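Local coordinates for protein putative NADH dehydrogenase/NAD(P)H nitroreductase (Parabacteroides distasonis, PDB 3M5K) that probably acts as an FMN-dependent oxidoreductase of the nitroreductase family, holding a flavin in a pocket formed with its second subunit, at residues E66-A71 with E129-E134; A71-E76 with V117-Y122; P49-I54 with T87-N92. All blocks are in the same frame, centred on the assembly; numbering follows the deposited sequence. Where two conformers were deposited one is given.

Interactions 1 and 2 lie side by side against one FMN, their centres about 9 Å apart, and both use Ala71. A salt bridge joins them, Glu66 OE2 to Lys75 NZ at 2.7 Å, and Val131 packs on Val121. Phe70 O, from interaction 1, and Ala120 N, from interaction 2, both backbone atoms, hydrogen-bond to flavin N3 and O4 respectively. Interaction 3 sits apart, with its centre about 19 Å from that of interaction 1 and 20 Å from that of interaction 2. It shares the antiparallel sheet with interaction 2, and both touch the second subunit. Pro49 packs on Ser43 and Asp97, which help line the other FMN pocket of the dimer.

Interaction 1 (E66-A71 with E129-E134); sequences EGLPFA and EIVRKE. With FMN (flavin mononucleotide), chain C.
Leu68 and Ile130 meet at a slant, methyl against methyl, with Leu68 CD2 3.7 Å from Ile130 CG2. The other leucine branch turns to the next residue of the helix: CD1 is 4.1 Å from Val131 CG2, and these two side chains run nearly at right angles. Ile130 divides its work between two branches. CG2 takes Leu68, while CG1, anti to the backbone N (chi1 -170°), carries CD1 outward until it is 3.4 Å from Gly67 CA. That is a tight approach for two carbons, and it is made to bare backbone, since Gly67 puts no side chain in the way. The contact thus fits the chain that leaves helix 58-67 against helix 125-135, two helices of the FMN-dependent nitroreductase fold. Val131 continues the apolar layer inward, packing on Met64 and on Pro143 and Val146 of strand 141-150. Leu68 also touches Arg127, an FMN-binding residue on the same helix as Ile130. Beyond Leu68 the chain makes a type I beta turn closed by Ala71 N to Leu68 O at 3.0 Å. The turn presents the Phe70 carbonyl to the flavin, whose N3-H donates to Phe70 O over 2.9 Å with an angle of 157° at the hydrogen. The Phe70 side chain stays at the flavin's pyrimidine end: its CB is 3.5 Å from FMN O4, and Pro69 CB lies off-centre over one face of the phenyl ring.

Interaction 2 (A71-E76 with V117-Y122); sequences ARMLKE and VWTAVY. With FMN (flavin mononucleotide), chain C.
Val117 opens its segment by touching both Met73, a selenomethionine in this crystal, and the flavin. Its CG1 is 4.1 Å from Met73 CE; its CG2 lies 3.6 Å from FMN N1. Met73 reaches this place by bending at chi2 and chi3, which brings CE close to FMN O2 as well. Trp118 turns the other way, toward the dimethylbenzene end of the isoalloxazine. One face of its indole looks onto the flavin, with methyl C8M 3.9 Å above the indole plane and over its centre, and with NE1 nearest to C7. Ser99, Ser102 and Leu106 of helix 94-111 and Pro42 of the second subunit also pack on the tryptophan. Thr119 swings back to the first segment and meets Met73 tip to tip, CG2 against SE at 4.0 Å. The same methyl approaches FMN N3. The threonine hydroxyl takes the position between backbone N and carbonyl carbon (chi1 75°), where OG1 lies 3.7 Å from Ala71 CB and hydrogen-bonds to Val146 O on the neighbouring strand. Ala120 ends strand 115-120 and brings its backbone to the flavin: N donates to FMN O4 at 3.3 Å with an angle of 153°, and the same N is 3.2 Å from FMN N5. This is the flavin-binding edge of the nitroreductase sheet, greasy on the Met73 side and polar at Ala120. A backbone N-H bonded to O4 and close to N5 would probably favour negative charge building up at that end, as when a flavin takes hydride at N5.

Interaction 3 (P49-I54 with T87-N92); sequences PWEFII and TIKSSN
The two backbones come nearest at Pro49 and Lys89, with CA atoms 5.6 Å apart, where the start of strand 50-55 passes the loop leading from strand 79-86 to helix 94-111. Strand 50-55 is outermost in the four-stranded antiparallel sheet of this nitroreductase-family chain, and Phe52, Ile53 and Ile54 extend that sheet through a parallel ladder with a strand of the second subunit. Pro49 does the apolar part of the contact. Its CB, 3.8 Å from Ser90 CB and 4.0 Å from Lys89 CB, touches both residues at their first side-chain carbon, and its CG also lies against that of Ser90. Elsewhere Pro49 rests on Ser43, which binds the FMN shared with the second subunit, and on Asp97. Asp86 OD1 accepts from the backbone N atoms of Ile88 and Lys89. From Lys89 CB onward the chain runs fully extended, which carries the ammonium toward Glu51. The charges do not close into a salt bridge: Glu51 OE2 and Lys89 NZ stop 4.2 Å apart, while Glu51 OE1 is held by NE2 of His168 of the second subunit. A water bridges the gap, accepting from Lys89 NZ at 2.8 Å and lying within donating distance of Glu51 OE2, at 2.8 Å, and Trp50 O, at 3.1 Å.

Interaction 1 (E66-A71 with E129-E134)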
loop_
_atom_site.group_PDB
_atom_site.type_symbol
_atom_site.label_atom_id
_atom_site.label_comp_id
_atom_site.label_asym_id
_atom_site.label_seq_id
_atom_site.Cartn_x
_atom_site.Cartn_y
_atom_site.Cartn_z
ATOM N N GLU A 66 3.014 -24.932 -8.180
ATOM C CA GLU A 66 3.522 -25.607 -9.372
ATOM C C GLU A 66 3.204 -24.855 -10.684
ATOM O O GLU A 66 3.754 -25.179 -11.756
ATOM C CB GLU A 66 2.992 -27.042 -9.380
ATOM C CG GLU A 66 3.591 -27.860 -8.230
ATOM C CD GLU A 66 2.905 -29.199 -7.939
ATOM O OE1 GLU A 66 1.657 -29.266 -7.795
ATOM O OE2 GLU A 66 3.644 -30.184 -7.815
ATOM N N GLY A 67 2.319 -23.857 -10.594
ATOM C CA GLY A 67 2.005 -22.978 -11.719
ATOM C C GLY A 67 2.489 -21.548 -11.632
ATOM O O GLY A 67 2.251 -20.784 -12.551
ATOM N N LEU A 68 3.141 -21.178 -10.534
ATOM C CA LEU A 68 3.647 -19.831 -10.314
ATOM C C LEU A 68 5.176 -19.872 -10.079
ATOM O O LEU A 68 5.650 -20.099 -8.943
ATOM C CB LEU A 68 2.928 -19.176 -9.136
ATOM C CG LEU A 68 1.405 -18.941 -9.299
ATOM C CD1 LEU A 68 0.755 -18.622 -7.971
ATOM C CD2 LEU A 68 1.066 -17.843 -10.332
ATOM N N PRO A 69 5.955 -19.671 -11.152
ATOM C CA PRO A 69 7.404 -19.491 -11.055
ATOM C C PRO A 69 7.952 -18.653 -9.895
ATOM O O PRO A 69 8.975 -19.021 -9.334
ATOM C CB PRO A 69 7.750 -18.834 -12.388
ATOM C CG PRO A 69 6.828 -19.544 -13.355
ATOM C CD PRO A 69 5.524 -19.685 -12.570
ATOM N N PHE A 70 7.329 -17.565 -9.492
ATOM C CA PHE A 70 7.955 -16.855 -8.355
ATOM C C PHE A 70 7.242 -17.017 -7.029
ATOM O O PHE A 70 7.434 -16.227 -6.086
ATOM C CB PHE A 70 8.178 -15.407 -8.760
ATOM C CG PHE A 70 8.994 -15.304 -9.999
ATOM C CD1 PHE A 70 10.349 -15.610 -9.960
ATOM C CD2 PHE A 70 8.402 -15.032 -11.220
ATOM C CE1 PHE A 70 11.120 -15.581 -11.108
ATOM C CE2 PHE A 70 9.173 -14.989 -12.376
ATOM C CZ PHE A 70 10.538 -15.269 -12.312
ATOM N N ALA A 71 6.442 -18.077 -6.933
ATOM C CA ALA A 71 5.680 -18.349 -5.730
ATOM C C ALA A 71 5.804 -19.824 -5.342
ATOM O O ALA A 71 4.877 -20.435 -4.811
ATOM C CB ALA A 71 4.201 -17.916 -5.910
ATOM N N GLU A 129 -4.714 -16.575 -14.535
ATOM C CA GLU A 129 -5.438 -17.798 -14.930
ATOM C C GLU A 129 -5.441 -18.881 -13.866
ATOM O O GLU A 129 -6.501 -19.391 -13.504
ATOM C CB GLU A 129 -4.887 -18.350 -16.238
ATOM C CG GLU A 129 -5.703 -19.458 -16.862
ATOM C CD GLU A 129 -5.581 -20.789 -16.178
ATOM O OE1 GLU A 129 -4.471 -21.170 -15.750
ATOM O OE2 GLU A 129 -6.625 -21.469 -16.097
ATOM N N ILE A 130 -4.281 -19.183 -13.290
ATOM C CA ILE A 130 -4.192 -20.301 -12.373
ATOM C C ILE A 130 -4.813 -19.985 -11.031
ATOM O O ILE A 130 -5.477 -20.828 -10.433
ATOM C CB ILE A 130 -2.733 -20.850 -12.274
ATOM C CG1 ILE A 130 -2.722 -22.185 -11.502
ATOM C CG2 ILE A 130 -1.722 -19.807 -11.664
ATOM C CD1 ILE A 130 -1.400 -22.890 -11.595
ATOM N N VAL A 131 -4.653 -18.745 -10.573
ATOM C CA VAL A 131 -5.242 -18.349 -9.314
ATOM C C VAL A 131 -6.747 -18.291 -9.415
ATOM O O VAL A 131 -7.433 -18.800 -8.519
ATOM C CB VAL A 131 -4.626 -17.032 -8.770
ATOM C CG1 VAL A 131 -5.410 -16.536 -7.525
ATOM C CG2 VAL A 131 -3.082 -17.230 -8.489
ATOM N N ARG A 132 -7.267 -17.719 -10.499
ATOM C CA ARG A 132 -8.697 -17.688 -10.728
ATOM C C ARG A 132 -9.289 -19.099 -10.796
ATOM O O ARG A 132 -10.349 -19.355 -10.245
ATOM C CB ARG A 132 -9.038 -16.896 -11.995
ATOM C CG ARG A 132 -10.489 -16.980 -12.411
ATOM C CD ARG A 132 -10.856 -16.168 -13.644
ATOM N NE ARG A 132 -10.279 -14.824 -13.624
ATOM C CZ ARG A 132 -10.706 -13.837 -12.839
ATOM N NH1 ARG A 132 -11.722 -14.012 -12.005
ATOM N NH2 ARG A 132 -10.142 -12.661 -12.922
ATOM N N LYS A 133 -8.609 -19.982 -11.523
ATOM C CA LYS A 133 -9.031 -21.367 -11.672
ATOM C C LYS A 133 -9.082 -22.091 -10.333
ATOM O O LYS A 133 -10.115 -22.614 -9.948
ATOM C CB LYS A 133 -8.083 -22.106 -12.630
ATOM C CG LYS A 133 -8.379 -23.615 -12.770
ATOM C CD LYS A 133 -9.788 -23.836 -13.293
ATOM N N GLU A 134 -7.964 -22.110 -9.623
ATOM C CA GLU A 134 -7.857 -22.885 -8.381
ATOM C C GLU A 134 -8.786 -22.364 -7.273
ATOM O O GLU A 134 -9.181 -23.111 -6.387
ATOM C CB GLU A 134 -6.426 -22.904 -7.862
ATOM C CG GLU A 134 -5.441 -23.718 -8.710
ATOM C CD GLU A 134 -5.923 -25.143 -8.916
ATOM O OE1 GLU A 134 -6.138 -25.798 -7.859
ATOM O OE2 GLU A 134 -6.149 -25.509 -10.112
HETATM N N1 FMN C . 8.457 -11.716 -4.380
HETATM C C2 FMN C . 8.432 -13.019 -4.859
HETATM O O2 FMN C . 9.104 -13.913 -4.329
HETATM N N3 FMN C . 7.640 -13.340 -5.938
HETATM C C4 FMN C . 6.880 -12.410 -6.614
HETATM O O4 FMN C . 6.204 -12.793 -7.556
HETATM C C4A FMN C . 6.901 -11.079 -6.161
HETATM N N5 FMN C . 6.176 -10.081 -6.822
HETATM C C5A FMN C . 6.067 -8.834 -6.213
HETATM C C6 FMN C . 5.184 -7.910 -6.764
HETATM C C7 FMN C . 4.977 -6.654 -6.184
HETATM C C7M FMN C . 3.953 -5.764 -6.905
HETATM C C8 FMN C . 5.686 -6.305 -4.982
HETATM C C8M FMN C . 5.543 -4.984 -4.249
HETATM C C9 FMN C . 6.571 -7.223 -4.444
HETATM C C9A FMN C . 6.787 -8.514 -5.045
HETATM N N10 FMN C . 7.712 -9.463 -4.524
HETATM C C10 FMN C . 7.700 -10.755 -5.029
HETATM C "C1'" FMN C . 8.601 -9.191 -3.339
HETATM C "C2'" FMN C . 9.805 -8.354 -3.797
HETATM O "O2'" FMN C . 10.793 -9.181 -4.401
HETATM C "C3'" FMN C . 10.419 -7.587 -2.613
HETATM O "O3'" FMN C . 9.481 -6.691 -2.036
HETATM C "C4'" FMN C . 11.716 -6.874 -2.979
HETATM O "O4'" FMN C . 12.744 -7.807 -3.347
HETATM C "C5'" FMN C . 12.175 -5.993 -1.817
HETATM O "O5'" FMN C . 12.478 -6.779 -0.677
HETATM P P FMN C . 11.753 -6.590 0.751
HETATM O O1P FMN C . 12.035 -5.165 1.208
HETATM O O2P FMN C . 10.256 -6.896 0.650
HETATM O O3P FMN C . 12.367 -7.609 1.670
#

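Interaction 2 (A71-E76 with V117-Y122)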
loop_
_atom_site.group_PDB
_atom_site.type_symbol
_atom_site.label_atom_id
_atom_site.label_comp_id
_atom_site.label_asym_id
_atom_site.label_seq_id
_atom_site.Cartn_x
_atom_site.Cartn_y
_atom_site.Cartn_z
ATOM N N ALA A 71 6.442 -18.077 -6.933
ATOM C CA ALA A 71 5.680 -18.349 -5.730
ATOM C C ALA A 71 5.804 -19.824 -5.342
ATOM O O ALA A 71 4.877 -20.435 -4.811
ATOM C CB ALA A 71 4.201 -17.916 -5.910
ATOM N N ARG A 72 6.992 -20.391 -5.540
ATOM C CA ARG A 72 7.176 -21.826 -5.267
ATOM C C ARG A 72 7.093 -22.148 -3.770
ATOM O O ARG A 72 6.819 -23.297 -3.392
ATOM C CB ARG A 72 8.517 -22.350 -5.835
ATOM C CG ARG A 72 8.747 -22.137 -7.302
ATOM C CD ARG A 72 7.787 -22.878 -8.189
ATOM N NE ARG A 72 8.286 -22.857 -9.563
ATOM C CZ ARG A 72 7.544 -22.980 -10.666
ATOM N NH1 ARG A 72 6.229 -23.114 -10.607
ATOM N NH2 ARG A 72 8.132 -22.936 -11.860
HETATM N N MSE A 73 7.313 -21.128 -2.939
HETATM C CA MSE A 73 7.238 -21.248 -1.475
HETATM C C MSE A 73 5.846 -21.610 -0.945
HETATM O O MSE A 73 5.706 -22.037 0.209
HETATM C CB MSE A 73 7.768 -19.972 -0.793
HETATM C CG MSE A 73 6.775 -18.813 -0.641
HETATM SE SE MSE A 73 6.365 -18.024 -2.353
HETATM C CE MSE A 73 8.017 -17.015 -2.573
ATOM N N LEU A 74 4.823 -21.470 -1.787
ATOM C CA LEU A 74 3.464 -21.907 -1.434
ATOM C C LEU A 74 3.436 -23.399 -1.029
ATOM O O LEU A 74 2.588 -23.820 -0.255
ATOM C CB LEU A 74 2.474 -21.661 -2.577
ATOM C CG LEU A 74 2.059 -20.197 -2.739
ATOM C CD1 LEU A 74 1.317 -19.983 -4.066
ATOM C CD2 LEU A 74 1.220 -19.748 -1.542
ATOM N N LYS A 75 4.367 -24.181 -1.575
ATOM C CA LYS A 75 4.484 -25.610 -1.214
ATOM C C LYS A 75 4.959 -25.804 0.214
ATOM O O LYS A 75 4.735 -26.872 0.798
ATOM C CB LYS A 75 5.442 -26.321 -2.170
ATOM C CG LYS A 75 4.825 -27.545 -2.768
ATOM C CD LYS A 75 5.610 -28.085 -3.940
ATOM C CE LYS A 75 4.665 -28.634 -5.011
ATOM N NZ LYS A 75 5.468 -29.201 -6.126
ATOM N N GLU A 76 5.603 -24.773 0.768
ATOM C CA GLU A 76 6.240 -24.819 2.073
ATOM C C GLU A 76 5.541 -23.993 3.154
ATOM O O GLU A 76 6.147 -23.674 4.168
ATOM C CB GLU A 76 7.700 -24.355 1.954
ATOM C CG GLU A 76 8.481 -25.018 0.811
ATOM C CD GLU A 76 8.482 -26.549 0.888
ATOM O OE1 GLU A 76 8.331 -27.112 2.007
ATOM O OE2 GLU A 76 8.632 -27.199 -0.183
ATOM N N VAL A 117 5.318 -12.540 2.289
ATOM C CA VAL A 117 5.857 -12.011 1.053
ATOM C C VAL A 117 4.727 -11.782 0.074
ATOM O O VAL A 117 3.827 -12.614 -0.074
ATOM C CB VAL A 117 6.933 -12.934 0.391
ATOM C CG1 VAL A 117 6.351 -14.355 0.105
ATOM C CG2 VAL A 117 7.539 -12.245 -0.890
ATOM N N TRP A 118 4.756 -10.614 -0.555
ATOM C CA TRP A 118 3.822 -10.265 -1.625
ATOM C C TRP A 118 4.313 -10.931 -2.922
ATOM O O TRP A 118 5.396 -10.601 -3.406
ATOM C CB TRP A 118 3.814 -8.751 -1.755
ATOM C CG TRP A 118 2.992 -8.135 -2.847
ATOM C CD1 TRP A 118 2.745 -8.622 -4.119
ATOM C CD2 TRP A 118 2.399 -6.838 -2.791
ATOM N NE1 TRP A 118 1.998 -7.714 -4.822
ATOM C CE2 TRP A 118 1.774 -6.610 -4.028
ATOM C CE3 TRP A 118 2.339 -5.845 -1.795
ATOM C CZ2 TRP A 118 1.076 -5.414 -4.307
ATOM C CZ3 TRP A 118 1.648 -4.646 -2.083
ATOM C CH2 TRP A 118 1.044 -4.458 -3.324
ATOM N N THR A 119 3.543 -11.875 -3.454
ATOM C CA THR A 119 3.859 -12.480 -4.761
ATOM C C THR A 119 2.812 -12.034 -5.761
ATOM O O THR A 119 1.609 -12.141 -5.511
ATOM C CB THR A 119 4.043 -14.027 -4.732
ATOM O OG1 THR A 119 2.785 -14.708 -4.620
ATOM C CG2 THR A 119 4.999 -14.429 -3.547
ATOM N N ALA A 120 3.277 -11.540 -6.894
ATOM C CA ALA A 120 2.382 -10.905 -7.857
ATOM C C ALA A 120 1.481 -11.903 -8.561
ATOM O O ALA A 120 1.912 -13.016 -8.873
ATOM C CB ALA A 120 3.182 -10.114 -8.903
ATOM N N VAL A 121 0.238 -11.497 -8.829
ATOM C CA VAL A 121 -0.637 -12.219 -9.745
ATOM C C VAL A 121 -0.961 -11.288 -10.925
ATOM O O VAL A 121 -0.297 -11.322 -11.967
ATOM C CB VAL A 121 -1.863 -12.817 -9.000
ATOM C CG1 VAL A 121 -2.775 -13.544 -9.960
ATOM C CG2 VAL A 121 -1.396 -13.743 -7.862
ATOM N N TYR A 122 -1.900 -10.367 -10.726
ATOM C CA TYR A 122 -2.051 -9.221 -11.586
ATOM C C TYR A 122 -0.698 -8.476 -11.672
ATOM O O TYR A 122 0.013 -8.366 -10.650
ATOM C CB TYR A 122 -3.145 -8.279 -11.003
ATOM C CG TYR A 122 -3.318 -6.959 -11.734
ATOM C CD1 TYR A 122 -4.286 -6.811 -12.723
ATOM C CD2 TYR A 122 -2.558 -5.838 -11.388
ATOM C CE1 TYR A 122 -4.483 -5.584 -13.373
ATOM C CE2 TYR A 122 -2.743 -4.642 -12.009
ATOM C CZ TYR A 122 -3.698 -4.507 -13.008
ATOM O OH TYR A 122 -3.853 -3.289 -13.640
HETATM N N1 FMN C . 8.457 -11.716 -4.380
HETATM C C2 FMN C . 8.432 -13.019 -4.859
HETATM O O2 FMN C . 9.104 -13.913 -4.329
HETATM N N3 FMN C . 7.640 -13.340 -5.938
HETATM C C4 FMN C . 6.880 -12.410 -6.614
HETATM O O4 FMN C . 6.204 -12.793 -7.556
HETATM C C4A FMN C . 6.901 -11.079 -6.161
HETATM N N5 FMN C . 6.176 -10.081 -6.822
HETATM C C5A FMN C . 6.067 -8.834 -6.213
HETATM C C6 FMN C . 5.184 -7.910 -6.764
HETATM C C7 FMN C . 4.977 -6.654 -6.184
HETATM C C7M FMN C . 3.953 -5.764 -6.905
HETATM C C8 FMN C . 5.686 -6.305 -4.982
HETATM C C8M FMN C . 5.543 -4.984 -4.249
HETATM C C9 FMN C . 6.571 -7.223 -4.444
HETATM C C9A FMN C . 6.787 -8.514 -5.045
HETATM N N10 FMN C . 7.712 -9.463 -4.524
HETATM C C10 FMN C . 7.700 -10.755 -5.029
HETATM C "C1'" FMN C . 8.601 -9.191 -3.339
HETATM C "C2'" FMN C . 9.805 -8.354 -3.797
HETATM O "O2'" FMN C . 10.793 -9.181 -4.401
HETATM C "C3'" FMN C . 10.419 -7.587 -2.613
HETATM O "O3'" FMN C . 9.481 -6.691 -2.036
HETATM C "C4'" FMN C . 11.716 -6.874 -2.979
HETATM O "O4'" FMN C . 12.744 -7.807 -3.347
HETATM C "C5'" FMN C . 12.175 -5.993 -1.817
HETATM O "O5'" FMN C . 12.478 -6.779 -0.677
HETATM P P FMN C . 11.753 -6.590 0.751
HETATM O O1P FMN C . 12.035 -5.165 1.208
HETATM O O2P FMN C . 10.256 -6.896 0.650
HETATM O O3P FMN C . 12.367 -7.609 1.670
#

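Interaction 3 (P49-I54 with T87-N92)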
loop_
_atom_site.group_PDB
_atom_site.type_symbol
_atom_site.label_atom_id
_atom_site.label_comp_id
_atom_site.label_asym_id
_atom_site.label_seq_id
_atom_site.Cartn_x
_atom_site.Cartn_y
_atom_site.Cartn_z
ATOM N N PRO A 49 -13.279 -2.089 -2.190
ATOM C CA PRO A 49 -13.469 -3.124 -3.216
ATOM C C PRO A 49 -12.641 -4.402 -3.041
ATOM O O PRO A 49 -12.513 -5.180 -3.973
ATOM C CB PRO A 49 -13.073 -2.393 -4.492
ATOM C CG PRO A 49 -11.923 -1.517 -4.020
ATOM C CD PRO A 49 -12.325 -1.043 -2.636
ATOM N N TRP A 50 -12.087 -4.608 -1.861
ATOM C CA TRP A 50 -11.230 -5.733 -1.594
ATOM C C TRP A 50 -12.008 -6.997 -1.157
ATOM O O TRP A 50 -13.098 -6.922 -0.596
ATOM C CB TRP A 50 -10.196 -5.366 -0.542
ATOM C CG TRP A 50 -10.762 -4.533 0.608
ATOM C CD1 TRP A 50 -11.699 -4.905 1.515
ATOM C CD2 TRP A 50 -10.453 -3.163 0.887
ATOM N NE1 TRP A 50 -11.970 -3.862 2.378
ATOM C CE2 TRP A 50 -11.210 -2.782 2.000
ATOM C CE3 TRP A 50 -9.585 -2.229 0.306
ATOM C CZ2 TRP A 50 -11.110 -1.514 2.562
ATOM C CZ3 TRP A 50 -9.499 -0.966 0.869
ATOM C CH2 TRP A 50 -10.246 -0.637 1.986
ATOM N N GLU A 51 -11.397 -8.139 -1.429
ATOM C CA GLU A 51 -11.890 -9.476 -1.024
ATOM C C GLU A 51 -10.642 -10.266 -0.658
ATOM O O GLU A 51 -9.647 -10.221 -1.386
ATOM C CB GLU A 51 -12.624 -10.179 -2.168
ATOM C CG GLU A 51 -13.849 -9.452 -2.707
ATOM C CD GLU A 51 -15.062 -9.517 -1.788
ATOM O OE1 GLU A 51 -15.077 -10.351 -0.851
ATOM O OE2 GLU A 51 -15.992 -8.713 -2.006
ATOM N N PHE A 52 -10.691 -10.985 0.464
ATOM C CA PHE A 52 -9.580 -11.734 0.976
ATOM C C PHE A 52 -9.883 -13.235 0.968
ATOM O O PHE A 52 -10.895 -13.680 1.547
ATOM C CB PHE A 52 -9.293 -11.310 2.415
ATOM C CG PHE A 52 -8.885 -9.860 2.526
ATOM C CD1 PHE A 52 -9.857 -8.872 2.610
ATOM C CD2 PHE A 52 -7.550 -9.499 2.492
ATOM C CE1 PHE A 52 -9.501 -7.518 2.685
ATOM C CE2 PHE A 52 -7.161 -8.098 2.560
ATOM C CZ PHE A 52 -8.143 -7.142 2.671
ATOM N N ILE A 53 -9.020 -14.014 0.319
ATOM C CA ILE A 53 -9.180 -15.474 0.326
ATOM C C ILE A 53 -8.102 -16.096 1.234
ATOM O O ILE A 53 -6.895 -15.969 0.976
ATOM C CB ILE A 53 -9.083 -16.107 -1.093
ATOM C CG1 ILE A 53 -9.664 -15.211 -2.206
ATOM C CG2 ILE A 53 -9.666 -17.585 -1.089
ATOM C CD1 ILE A 53 -11.140 -14.865 -2.151
ATOM N N ILE A 54 -8.542 -16.764 2.301
ATOM C CA ILE A 54 -7.639 -17.484 3.186
ATOM C C ILE A 54 -7.540 -18.934 2.616
ATOM O O ILE A 54 -8.543 -19.648 2.537
ATOM C CB ILE A 54 -8.154 -17.541 4.650
ATOM C CG1 ILE A 54 -8.396 -16.134 5.249
ATOM C CG2 ILE A 54 -7.183 -18.373 5.504
ATOM C CD1 ILE A 54 -9.250 -16.119 6.513
ATOM N N THR A 87 -13.759 -5.490 -9.544
ATOM C CA THR A 87 -13.581 -4.538 -10.653
ATOM C C THR A 87 -14.905 -3.876 -11.038
ATOM O O THR A 87 -14.901 -2.879 -11.755
ATOM C CB THR A 87 -12.963 -5.215 -11.889
ATOM O OG1 THR A 87 -13.848 -6.249 -12.324
ATOM C CG2 THR A 87 -11.577 -5.826 -11.536
ATOM N N ILE A 88 -16.027 -4.411 -10.575
ATOM C CA ILE A 88 -17.305 -3.699 -10.689
ATOM C C ILE A 88 -17.411 -2.548 -9.649
ATOM O O ILE A 88 -17.882 -1.474 -9.985
ATOM C CB ILE A 88 -18.492 -4.653 -10.532
ATOM C CG1 ILE A 88 -18.577 -5.583 -11.723
ATOM C CG2 ILE A 88 -19.833 -3.921 -10.401
ATOM C CD1 ILE A 88 -19.608 -6.759 -11.480
ATOM N N LYS A 89 -16.976 -2.783 -8.419
ATOM C CA LYS A 89 -17.057 -1.786 -7.344
ATOM C C LYS A 89 -16.111 -0.628 -7.613
ATOM O O LYS A 89 -16.440 0.511 -7.331
ATOM C CB LYS A 89 -16.754 -2.410 -5.996
ATOM C CG LYS A 89 -17.874 -3.335 -5.443
ATOM C CD LYS A 89 -17.534 -3.830 -4.082
ATOM C CE LYS A 89 -18.617 -4.723 -3.466
ATOM N NZ LYS A 89 -18.209 -5.130 -2.071
ATOM N N SER A 90 -14.934 -0.903 -8.158
ATOM C CA SER A 90 -13.953 0.173 -8.413
ATOM C C SER A 90 -13.051 -0.136 -9.587
ATOM O O SER A 90 -11.917 -0.565 -9.409
ATOM C CB SER A 90 -13.164 0.409 -7.128
ATOM O OG SER A 90 -12.269 1.495 -7.244
ATOM N N SER A 91 -13.539 0.089 -10.809
ATOM C CA SER A 91 -12.774 -0.350 -11.967
ATOM C C SER A 91 -11.486 0.453 -12.156
ATOM O O SER A 91 -10.524 -0.076 -12.688
ATOM C CB SER A 91 -13.603 -0.334 -13.244
ATOM O OG SER A 91 -13.884 0.971 -13.585
ATOM N N ASN A 92 -11.447 1.689 -11.655
ATOM C CA ASN A 92 -10.257 2.548 -11.771
ATOM C C ASN A 92 -9.390 2.724 -10.511
ATOM O O ASN A 92 -8.431 3.510 -10.525
ATOM C CB ASN A 92 -10.674 3.921 -12.296
ATOM C CG ASN A 92 -11.207 3.858 -13.704
ATOM O OD1 ASN A 92 -10.567 3.295 -14.604
ATOM N ND2 ASN A 92 -12.383 4.428 -13.905
HETATM O O HOH W 1 -15.562 -5.930 -2.114
#